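Local coordinates for protein-disulfide isomerase (Novosphingobium aromaticivorans, PDB 3GMF) that probably catalyses thiol-disulfide exchange, as expected of a disulfide isomerase built on a thioredoxin-type fold, at residues A15-V20 with F172-I177; I53-F58 with S77-L82; D64-L69 with R142-E147; A91-P96 with S122-Y127. All coordinates share one frame; numbering follows the deposited sequence.

Contact 1 of 4, residues A15-V20 with F172-I177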
# COMPACT_ATOMS: atom_id res chain seq x y z
N ALA A 15 0.88 8.76 -20.24
CA ALA A 15 2.25 9.25 -19.99
C ALA A 15 3.24 8.13 -20.28
O ALA A 15 2.98 6.97 -19.94
CB ALA A 15 2.39 9.75 -18.56
N LYS A 16 4.37 8.46 -20.93
CA LYS A 16 5.31 7.44 -21.42
C LYS A 16 6.01 6.65 -20.31
O LYS A 16 6.19 5.45 -20.42
CB LYS A 16 6.33 8.02 -22.41
CG LYS A 16 7.09 9.27 -21.96
CD LYS A 16 8.56 9.26 -22.41
CE LYS A 16 8.75 9.45 -23.92
NZ LYS A 16 8.83 8.16 -24.68
N LEU A 17 6.40 7.33 -19.23
CA LEU A 17 7.07 6.63 -18.12
C LEU A 17 6.01 6.13 -17.14
O LEU A 17 5.33 6.92 -16.48
CB LEU A 17 8.13 7.50 -17.41
CG LEU A 17 9.19 6.78 -16.54
CD1 LEU A 17 10.27 7.75 -16.10
CD2 LEU A 17 8.63 6.10 -15.29
N ARG A 18 5.92 4.82 -17.02
CA ARG A 18 5.01 4.23 -16.04
C ARG A 18 5.84 3.57 -14.94
O ARG A 18 6.52 2.56 -15.20
CB ARG A 18 4.12 3.20 -16.73
CG ARG A 18 3.14 2.47 -15.81
CD ARG A 18 2.04 3.37 -15.29
NE ARG A 18 1.11 3.79 -16.34
CZ ARG A 18 0.00 3.13 -16.69
NH1 ARG A 18 -0.34 2.01 -16.08
NH2 ARG A 18 -0.78 3.62 -17.66
N LEU A 19 5.77 4.14 -13.74
CA LEU A 19 6.46 3.59 -12.57
C LEU A 19 5.45 2.75 -11.79
O LEU A 19 4.44 3.27 -11.33
CB LEU A 19 6.95 4.73 -11.66
CG LEU A 19 7.54 4.30 -10.31
CD1 LEU A 19 8.81 3.40 -10.48
CD2 LEU A 19 7.81 5.49 -9.40
N VAL A 20 5.74 1.47 -11.65
CA VAL A 20 4.92 0.58 -10.81
C VAL A 20 5.63 0.40 -9.47
O VAL A 20 6.81 0.09 -9.46
CB VAL A 20 4.75 -0.79 -11.44
CG1 VAL A 20 4.03 -1.74 -10.49
CG2 VAL A 20 3.96 -0.64 -12.75
N PHE A 172 10.05 -2.04 -7.49
CA PHE A 172 9.63 -1.14 -8.56
C PHE A 172 9.82 -1.77 -9.93
O PHE A 172 10.74 -2.54 -10.12
CB PHE A 172 10.45 0.16 -8.49
CG PHE A 172 10.40 0.81 -7.14
CD1 PHE A 172 9.25 1.51 -6.75
CD2 PHE A 172 11.47 0.70 -6.25
CE1 PHE A 172 9.18 2.08 -5.49
CE2 PHE A 172 11.41 1.30 -4.97
CZ PHE A 172 10.28 1.99 -4.62
N MET A 173 8.92 -1.43 -10.85
CA MET A 173 9.18 -1.67 -12.28
C MET A 173 9.07 -0.38 -13.08
O MET A 173 8.24 0.49 -12.77
CB MET A 173 8.25 -2.73 -12.94
CG MET A 173 7.56 -3.79 -12.10
SD MET A 173 6.74 -4.97 -13.27
CE MET A 173 8.14 -5.89 -13.84
N ILE A 174 9.91 -0.25 -14.10
CA ILE A 174 9.75 0.87 -15.04
C ILE A 174 9.57 0.26 -16.41
O ILE A 174 10.36 -0.59 -16.84
CB ILE A 174 10.92 1.88 -15.01
CG1 ILE A 174 11.02 2.59 -13.66
CG2 ILE A 174 10.71 2.93 -16.09
CD1 ILE A 174 12.21 3.51 -13.53
N ASP A 175 8.47 0.65 -17.07
CA ASP A 175 8.14 0.20 -18.41
C ASP A 175 8.31 -1.33 -18.55
O ASP A 175 8.96 -1.80 -19.48
CB ASP A 175 8.95 1.00 -19.46
CG ASP A 175 8.79 2.53 -19.31
OD1 ASP A 175 7.77 2.99 -18.75
OD2 ASP A 175 9.69 3.27 -19.78
N GLY A 176 7.78 -2.07 -17.57
CA GLY A 176 7.81 -3.54 -17.58
C GLY A 176 9.04 -4.28 -17.06
O GLY A 176 9.04 -5.51 -17.01
N ILE A 177 10.10 -3.54 -16.69
CA ILE A 177 11.32 -4.16 -16.19
C ILE A 177 11.36 -4.00 -14.67
O ILE A 177 11.30 -2.88 -14.16
CB ILE A 177 12.60 -3.54 -16.84
CG1 ILE A 177 12.72 -3.96 -18.32
CG2 ILE A 177 13.88 -3.90 -16.06
CD1 ILE A 177 12.81 -5.47 -18.57
O HOH W 1 6.29 -0.26 -15.22
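Leu17 sets its CD2 methyl against CG2 of Ile174, 3.9 Å away. Leu17, Leu19 and Ile174 lie on one face of an antiparallel strand pair, Val20 and Met173 on the other. The backbone N of Arg18 donates to the side-chain atom Asp175 OD1 at 3.1 Å, almost straight (176°) and nearly along its C-O axis. Arg18 O receives a weak bond from Asp175 N and a shorter one from a water, which also accepts weakly from Gly176 N. Thus Asp175 holds Arg18 through side chain and backbone together. Asp175 is the second residue of a type I' turn from Ile174 to Ile177, which closes a tight hairpin. Leu19 and Ile174 form an antiparallel non-hydrogen-bonded pair. Leu19 holds CG anti to its backbone N (chi1 172°), and its CD1 reaches Ile174 CG1 at 4.0 Å and also Phe172 CB. Val20 and Met173 form a hydrogen-bonded pair: Val20 N to Met173 O and Met173 N to Val20 O are both 2.9 Å. Helix 185-196 packs on Leu17 and Leu19, and its Arg195 forms a salt bridge with Asp175. Strand 51-57 borders the other edge of strand 17-23, where Glu54 pairs with the Arg18 guanidinium.

Contact 2 of 4, residues I53-F58 with S77-L82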
# COMPACT_ATOMS: atom_id res chain seq x y z
N ILE A 53 2.27 7.02 -11.85
CA ILE A 53 2.65 6.05 -10.82
C ILE A 53 1.51 5.08 -10.58
O ILE A 53 0.41 5.50 -10.23
CB ILE A 53 3.01 6.70 -9.48
CG1 ILE A 53 4.12 7.75 -9.67
CG2 ILE A 53 3.48 5.63 -8.48
CD1 ILE A 53 4.28 8.67 -8.51
N GLU A 54 1.80 3.80 -10.73
CA GLU A 54 0.84 2.76 -10.47
C GLU A 54 1.19 2.11 -9.14
O GLU A 54 2.21 1.42 -9.04
CB GLU A 54 0.87 1.73 -11.58
CG GLU A 54 -0.17 0.65 -11.43
CD GLU A 54 -0.18 -0.26 -12.64
OE1 GLU A 54 0.16 0.20 -13.76
OE2 GLU A 54 -0.52 -1.44 -12.48
N VAL A 55 0.38 2.34 -8.13
CA VAL A 55 0.63 1.78 -6.80
C VAL A 55 -0.07 0.45 -6.72
O VAL A 55 -1.27 0.35 -6.97
CB VAL A 55 0.15 2.74 -5.70
CG1 VAL A 55 0.20 2.07 -4.32
CG2 VAL A 55 1.00 3.99 -5.73
N ARG A 56 0.71 -0.58 -6.43
CA ARG A 56 0.12 -1.89 -6.20
C ARG A 56 0.28 -2.29 -4.75
O ARG A 56 1.37 -2.19 -4.15
CB ARG A 56 0.69 -2.95 -7.13
CG ARG A 56 0.44 -2.67 -8.61
CD ARG A 56 1.13 -3.73 -9.43
NE ARG A 56 1.07 -3.45 -10.86
CZ ARG A 56 1.44 -4.32 -11.79
NH1 ARG A 56 1.88 -5.53 -11.46
NH2 ARG A 56 1.36 -3.97 -13.06
N ASN A 57 -0.84 -2.72 -4.17
CA ASN A 57 -0.84 -3.20 -2.79
C ASN A 57 -0.29 -4.62 -2.76
O ASN A 57 -0.97 -5.58 -3.14
CB ASN A 57 -2.24 -3.15 -2.19
CG ASN A 57 -2.80 -1.75 -2.15
OD1 ASN A 57 -3.81 -1.45 -2.79
ND2 ASN A 57 -2.16 -0.89 -1.40
N PHE A 58 0.95 -4.73 -2.33
CA PHE A 58 1.60 -6.02 -2.20
C PHE A 58 1.36 -6.44 -0.75
O PHE A 58 2.08 -6.01 0.16
CB PHE A 58 3.08 -5.89 -2.49
CG PHE A 58 3.81 -7.19 -2.52
CD1 PHE A 58 3.73 -8.02 -3.63
CD2 PHE A 58 4.57 -7.61 -1.42
CE1 PHE A 58 4.40 -9.24 -3.66
CE2 PHE A 58 5.25 -8.82 -1.43
CZ PHE A 58 5.17 -9.64 -2.55
N SER A 77 -10.66 8.69 -5.99
CA SER A 77 -10.22 10.06 -5.70
C SER A 77 -9.84 10.32 -4.22
O SER A 77 -9.41 11.43 -3.88
CB SER A 77 -11.29 11.06 -6.16
OG SER A 77 -12.53 10.77 -5.54
N ARG A 78 -10.03 9.31 -3.37
CA ARG A 78 -9.65 9.38 -1.97
C ARG A 78 -8.50 8.40 -1.66
O ARG A 78 -7.78 8.57 -0.67
CB ARG A 78 -10.87 9.14 -1.06
CG ARG A 78 -10.57 8.87 0.41
CD ARG A 78 -11.32 9.80 1.37
NE ARG A 78 -10.99 9.52 2.77
CZ ARG A 78 -9.88 9.90 3.40
NH1 ARG A 78 -8.94 10.59 2.75
NH2 ARG A 78 -9.70 9.59 4.67
N PHE A 79 -8.32 7.38 -2.51
CA PHE A 79 -7.25 6.37 -2.29
C PHE A 79 -5.93 6.98 -1.91
O PHE A 79 -5.33 6.59 -0.90
CB PHE A 79 -7.00 5.46 -3.51
CG PHE A 79 -5.81 4.53 -3.33
CD1 PHE A 79 -5.94 3.36 -2.58
CD2 PHE A 79 -4.56 4.85 -3.87
CE1 PHE A 79 -4.84 2.51 -2.38
CE2 PHE A 79 -3.45 3.99 -3.68
CZ PHE A 79 -3.61 2.83 -2.93
N PHE A 80 -5.43 7.89 -2.75
CA PHE A 80 -4.05 8.35 -2.62
C PHE A 80 -3.80 9.13 -1.34
O PHE A 80 -2.74 8.96 -0.74
CB PHE A 80 -3.57 9.09 -3.87
CG PHE A 80 -3.10 8.16 -4.95
CD1 PHE A 80 -1.80 7.64 -4.91
CD2 PHE A 80 -3.95 7.77 -5.98
CE1 PHE A 80 -1.36 6.76 -5.89
CE2 PHE A 80 -3.50 6.88 -6.98
CZ PHE A 80 -2.21 6.38 -6.92
N THR A 81 -4.77 9.94 -0.91
CA THR A 81 -4.63 10.65 0.36
C THR A 81 -4.59 9.67 1.54
O THR A 81 -3.78 9.81 2.44
CB THR A 81 -5.72 11.73 0.60
OG1 THR A 81 -7.00 11.25 0.14
CG2 THR A 81 -5.36 13.00 -0.13
N LEU A 82 -5.45 8.67 1.49
CA LEU A 82 -5.54 7.68 2.56
C LEU A 82 -4.32 6.74 2.61
O LEU A 82 -3.77 6.48 3.69
CB LEU A 82 -6.84 6.89 2.42
CG LEU A 82 -7.33 6.16 3.67
CD1 LEU A 82 -7.26 7.05 4.93
CD2 LEU A 82 -8.73 5.65 3.42
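Phe79 and Phe80 of helix 76-88 share Val55 of strand 51-57 between them. The helix segment runs at 74° to the strand segment, with the axes 11.6 Å apart, and the two rings bridge the distance. Phe79 comes first. Its CG lies anti to the backbone N (chi1 174°), which carries the ring toward the strand. The ring edge meets Val55 CG1, with CZ at 4.1 Å. CE1 also lies 4.1 Å from Asn57 OD1, an oxygen already hydrogen-bonded to Asn72. His8 stacks on the Phe79 ring. Phe80 follows and approaches the same valine obliquely: CE1 is 3.6 Å from Val55 CG2. Each methyl of Val55 serves a different ring. Phe80 CZ lies near Ile53 O. The two phenylalanines also touch each other, since Phe79 CD2 sits 3.6 Å above the centre of the Phe80 ring. With an alanine at Val55 both methyls go, which would probably cost each ring its contact with the strand at this point and open a gap. The link is a helix laid on the thioredoxin-type sheet. The backbone of Val55 hydrogen-bonds to His8 in strand 7-10. Glu54 and Arg56 point away and form a salt bridge behind the strand. The contact is mainly apolar, with two oxygens lying beside the rings. Across these two segments ring-to-methyl packing does the joining.

Contact 3 of 4, residues D64-L69 with R142-E147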
# COMPACT_ATOMS: atom_id res chain seq x y z
N ASP A 64 -1.37 -5.78 7.25
CA ASP A 64 -1.32 -5.19 5.89
C ASP A 64 -2.66 -5.34 5.16
O ASP A 64 -3.21 -4.36 4.64
CB ASP A 64 -0.21 -5.92 5.12
CG ASP A 64 0.31 -5.13 3.92
OD1 ASP A 64 -0.18 -4.02 3.62
OD2 ASP A 64 1.24 -5.67 3.27
N MET A 65 -3.19 -6.57 5.15
CA MET A 65 -4.49 -6.85 4.51
C MET A 65 -5.59 -5.96 5.07
O MET A 65 -6.41 -5.44 4.32
CB MET A 65 -4.89 -8.33 4.66
CG MET A 65 -6.20 -8.66 3.89
SD MET A 65 -6.21 -8.37 2.06
CE MET A 65 -5.51 -9.96 1.60
N THR A 66 -5.61 -5.81 6.40
CA THR A 66 -6.64 -5.00 7.07
C THR A 66 -6.56 -3.54 6.61
O THR A 66 -7.57 -2.93 6.26
CB THR A 66 -6.52 -5.10 8.60
OG1 THR A 66 -6.60 -6.48 9.00
CG2 THR A 66 -7.64 -4.29 9.32
N VAL A 67 -5.35 -2.98 6.59
CA VAL A 67 -5.15 -1.62 6.06
C VAL A 67 -5.55 -1.50 4.58
O VAL A 67 -6.23 -0.54 4.17
CB VAL A 67 -3.72 -1.15 6.27
CG1 VAL A 67 -3.56 0.24 5.71
CG2 VAL A 67 -3.40 -1.16 7.76
N ALA A 68 -5.16 -2.49 3.78
CA ALA A 68 -5.47 -2.49 2.35
C ALA A 68 -6.97 -2.62 2.08
O ALA A 68 -7.47 -2.05 1.11
CB ALA A 68 -4.68 -3.58 1.61
N LEU A 69 -7.70 -3.32 2.94
CA LEU A 69 -9.16 -3.31 2.80
C LEU A 69 -9.71 -1.90 2.94
O LEU A 69 -10.53 -1.48 2.12
CB LEU A 69 -9.84 -4.27 3.78
CG LEU A 69 -9.63 -5.75 3.44
CD1 LEU A 69 -9.88 -6.58 4.72
CD2 LEU A 69 -10.49 -6.20 2.22
N ARG A 142 -18.29 -2.55 7.34
CA ARG A 142 -18.61 -3.06 6.01
C ARG A 142 -17.33 -3.31 5.22
O ARG A 142 -17.17 -4.36 4.59
CB ARG A 142 -19.50 -2.08 5.23
CG ARG A 142 -20.95 -2.04 5.67
CD ARG A 142 -21.84 -1.34 4.62
NE ARG A 142 -21.29 -0.07 4.13
CZ ARG A 142 -21.46 1.12 4.71
NH1 ARG A 142 -22.16 1.24 5.83
NH2 ARG A 142 -20.91 2.20 4.17
N CYS A 143 -16.42 -2.34 5.28
CA CYS A 143 -15.11 -2.42 4.62
C CYS A 143 -14.33 -3.65 5.13
O CYS A 143 -13.80 -4.43 4.34
CB CYS A 143 -14.27 -1.13 4.78
SG CYS A 143 -14.89 0.37 3.94
N LEU A 144 -14.25 -3.79 6.45
CA LEU A 144 -13.49 -4.91 7.05
C LEU A 144 -14.09 -6.30 6.83
O LEU A 144 -13.39 -7.30 7.04
CB LEU A 144 -13.31 -4.71 8.55
CG LEU A 144 -12.56 -3.47 9.03
CD1 LEU A 144 -12.53 -3.51 10.54
CD2 LEU A 144 -11.15 -3.37 8.44
N SER A 145 -15.37 -6.36 6.47
CA SER A 145 -16.03 -7.64 6.21
C SER A 145 -16.00 -8.04 4.73
O SER A 145 -16.45 -9.12 4.37
CB SER A 145 -17.47 -7.64 6.74
OG SER A 145 -18.24 -6.59 6.18
N ASN A 146 -15.46 -7.15 3.89
CA ASN A 146 -15.39 -7.39 2.43
C ASN A 146 -14.32 -8.44 2.08
O ASN A 146 -13.24 -8.13 1.55
CB ASN A 146 -15.21 -6.07 1.67
CG ASN A 146 -15.51 -6.19 0.17
OD1 ASN A 146 -15.67 -7.28 -0.36
ND2 ASN A 146 -15.54 -5.06 -0.51
N GLU A 147 -14.65 -9.70 2.36
CA GLU A 147 -13.79 -10.84 2.09
C GLU A 147 -13.57 -11.07 0.60
O GLU A 147 -12.50 -11.57 0.21
CB GLU A 147 -14.40 -12.10 2.70
CG GLU A 147 -13.47 -13.29 2.77
CD GLU A 147 -14.16 -14.51 3.33
OE1 GLU A 147 -15.38 -14.66 3.09
OE2 GLU A 147 -13.49 -15.30 4.02
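Within these two segments Leu69 meets backbone oxygens of a turn. Its CD2 methyl lies 3.4 Å from Asn146 O. Its CB faces Cys143 O at 4.0 Å, and CD1 lies 4.3 Å from Leu144 O. The CG atom is anti to the carbonyl carbon (chi1 -72°), and the two methyls spread over the turn where helix 137-144 gives way to helix 147-164. That turn is tight. Asn146 N bonds back to Cys143 O, and Asn146 itself is the centre of an inverse gamma turn. It is also the N-cap of the next helix, with OD1 accepting from Leu149 N. One turn before Leu69 in helix 62-73, Thr66 adds a purely apolar touch: its CG2 lies 3.7 Å from Leu144 CD2, the two side chains meeting at a slant, while the Thr66 hydroxyl bonds to Pro62 O in its own helix. Both segments belong to helices that lie, in chain order, between the strands of the thioredoxin-type sheet, consistent with the inserted helical region of DsbA-like proteins. A disulfide from Cys143 to Cys73, one turn beyond Leu69, fastens the same two helices covalently. Adjacent helices add to the packing, with Phe113 and Ala150 on Leu69, Phe126 on Thr66, and Ala121 and Tyr127 on Leu144.

Contact 4 of 4, residues A91-P96 with S122-Y127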
# COMPACT_ATOMS: atom_id res chain seq x y z
N ALA A 91 4.52 5.01 11.92
CA ALA A 91 5.07 4.94 13.29
C ALA A 91 4.01 5.20 14.36
O ALA A 91 4.09 4.65 15.46
CB ALA A 91 6.26 5.87 13.45
N GLN A 92 2.99 6.00 14.03
CA GLN A 92 1.91 6.31 14.95
C GLN A 92 0.93 5.16 15.18
O GLN A 92 0.35 5.07 16.27
CB GLN A 92 1.12 7.57 14.54
CG GLN A 92 1.86 8.66 13.74
CD GLN A 92 3.21 9.07 14.32
OE1 GLN A 92 3.34 9.36 15.51
NE2 GLN A 92 4.23 9.09 13.46
N TRP A 93 0.71 4.31 14.17
CA TRP A 93 -0.29 3.24 14.32
C TRP A 93 0.28 1.83 14.45
O TRP A 93 -0.42 0.94 14.91
CB TRP A 93 -1.39 3.26 13.22
CG TRP A 93 -0.88 3.05 11.79
CD1 TRP A 93 -0.62 4.03 10.86
CD2 TRP A 93 -0.57 1.80 11.14
NE1 TRP A 93 -0.19 3.47 9.68
CE2 TRP A 93 -0.12 2.11 9.83
CE3 TRP A 93 -0.62 0.45 11.54
CZ2 TRP A 93 0.27 1.12 8.91
CZ3 TRP A 93 -0.22 -0.53 10.63
CH2 TRP A 93 0.22 -0.18 9.33
N ILE A 94 1.54 1.64 14.07
CA ILE A 94 2.03 0.24 13.94
C ILE A 94 2.59 -0.34 15.25
O ILE A 94 3.02 -1.50 15.31
CB ILE A 94 3.03 0.09 12.76
CG1 ILE A 94 3.03 -1.33 12.19
CG2 ILE A 94 4.42 0.54 13.17
CD1 ILE A 94 3.74 -1.48 10.84
N GLY A 95 2.57 0.46 16.32
CA GLY A 95 3.14 0.05 17.61
C GLY A 95 2.76 -1.34 18.10
O GLY A 95 3.62 -2.06 18.60
N PRO A 96 1.46 -1.72 17.98
CA PRO A 96 1.09 -3.07 18.44
C PRO A 96 1.79 -4.23 17.73
O PRO A 96 1.81 -5.33 18.27
CB PRO A 96 -0.41 -3.14 18.17
CG PRO A 96 -0.87 -1.70 18.25
CD PRO A 96 0.25 -0.94 17.61
N SER A 122 -9.19 -3.84 16.00
CA SER A 122 -9.29 -3.48 17.41
C SER A 122 -7.92 -3.19 18.03
O SER A 122 -7.69 -2.10 18.58
CB SER A 122 -10.01 -4.57 18.20
OG SER A 122 -10.24 -4.13 19.52
N ASP A 123 -7.01 -4.16 17.93
CA ASP A 123 -5.66 -4.02 18.48
C ASP A 123 -4.88 -2.83 17.95
O ASP A 123 -4.11 -2.22 18.69
CB ASP A 123 -4.82 -5.29 18.25
CG ASP A 123 -5.32 -6.49 19.03
OD1 ASP A 123 -6.20 -6.37 19.92
OD2 ASP A 123 -4.80 -7.59 18.77
N PHE A 124 -5.07 -2.52 16.66
CA PHE A 124 -4.33 -1.43 16.02
C PHE A 124 -5.09 -0.11 16.03
O PHE A 124 -4.61 0.90 15.51
CB PHE A 124 -3.88 -1.84 14.61
CG PHE A 124 -2.73 -2.81 14.61
CD1 PHE A 124 -1.43 -2.34 14.48
CD2 PHE A 124 -2.96 -4.19 14.78
CE1 PHE A 124 -0.34 -3.23 14.49
CE2 PHE A 124 -1.89 -5.07 14.81
CZ PHE A 124 -0.58 -4.60 14.66
N ARG A 125 -6.26 -0.13 16.67
CA ARG A 125 -7.07 1.08 16.88
C ARG A 125 -7.47 1.78 15.58
O ARG A 125 -7.41 3.02 15.47
CB ARG A 125 -6.38 2.04 17.85
CG ARG A 125 -6.35 1.56 19.30
CD ARG A 125 -5.44 2.44 20.18
NE ARG A 125 -5.57 3.87 19.87
CZ ARG A 125 -6.49 4.69 20.37
NH1 ARG A 125 -7.41 4.25 21.22
NH2 ARG A 125 -6.50 5.97 20.00
N PHE A 126 -7.86 0.98 14.59
CA PHE A 126 -8.21 1.53 13.28
C PHE A 126 -9.58 2.25 13.26
O PHE A 126 -9.84 3.11 12.42
CB PHE A 126 -8.15 0.41 12.22
CG PHE A 126 -6.74 -0.00 11.87
CD1 PHE A 126 -5.66 0.87 12.05
CD2 PHE A 126 -6.50 -1.27 11.31
CE1 PHE A 126 -4.35 0.49 11.69
CE2 PHE A 126 -5.21 -1.65 10.95
CZ PHE A 126 -4.12 -0.77 11.14
N TYR A 127 -10.45 1.87 14.19
CA TYR A 127 -11.73 2.56 14.35
C TYR A 127 -11.51 4.03 14.69
O TYR A 127 -12.06 4.90 14.01
CB TYR A 127 -12.62 1.85 15.39
CG TYR A 127 -12.88 0.40 15.05
CD1 TYR A 127 -13.85 0.04 14.12
CD2 TYR A 127 -12.14 -0.62 15.67
CE1 TYR A 127 -14.08 -1.30 13.79
CE2 TYR A 127 -12.37 -1.96 15.35
CZ TYR A 127 -13.34 -2.29 14.41
OH TYR A 127 -13.57 -3.61 14.11
O HOH W 2 -2.33 1.61 16.66
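The Phe124 ring fits as a flat wedge beside the turn that joins helices 90-93 and 95-99. Pro96 presses on one face of it. Pro96 CB stands 3.8 Å from the ring centroid and 15° off the normal, a CH-pi contact. The same proline pushes its CG to 3.3 Å from Asp123 O. At its edge the Phe124 ring meets backbone: CD1 lies 3.5 Å from Trp93 O, and CE1 is near Ile94 O. Next to it Trp93 forms a second bump. Its CG sits between the backbone N and the carbonyl carbon (chi1 62°), the crowded position. Phe124 CD1 lies at the edge of the indole, while Phe126 points its own edge at the indole face in an offset edge-to-face pair. Trp93 CE3 and Phe126 CE1 come to 3.7 Å. The planes are at 65° and the centroids of the six-membered rings 5.5 Å apart. Phe126 in turn carries Phe124 CB over one face, so the base of Phe124 rests on Phe126. On the second segment the chain turns at Arg125, a Schellman motif that ends one helix just before the next begins. A leucine in place of Phe124 would probably lose the CH-pi contact with Pro96 CB and weaken the packing between Pro96 and Trp93. One water donates to both Trp93 O and Phe124 O, each at 2.7 Å. The indole NE1 is hydrogen-bonded to Phe86 O. Aromatic shape thus joins the two helix junctions, while a water bridges backbone carbonyls that cannot bond to each other.

Overall arrangement
Contacts 1 and 2 share the sheet, since strands 17-23 and 51-57 are neighbours in it, and they touch through Leu19 O and Glu54 N. Contact 1 joins an early strand to a late one, and the other three fall in the chain between its segments. Contact 2 links the sheet to helix 76-88. Its segments alternate with those of contact 3. Their centres are 15 Å apart, and Phe58 O lies near Asp64 OD2. Contact 4 lies within the span of contact 3. These two, also 15 Å apart, touch where Val67 and Thr66 meet Phe126. Contacts 1 and 4 are about 33 Å apart, centre to centre. Contact 2 thus probably ties the sheet to the helices.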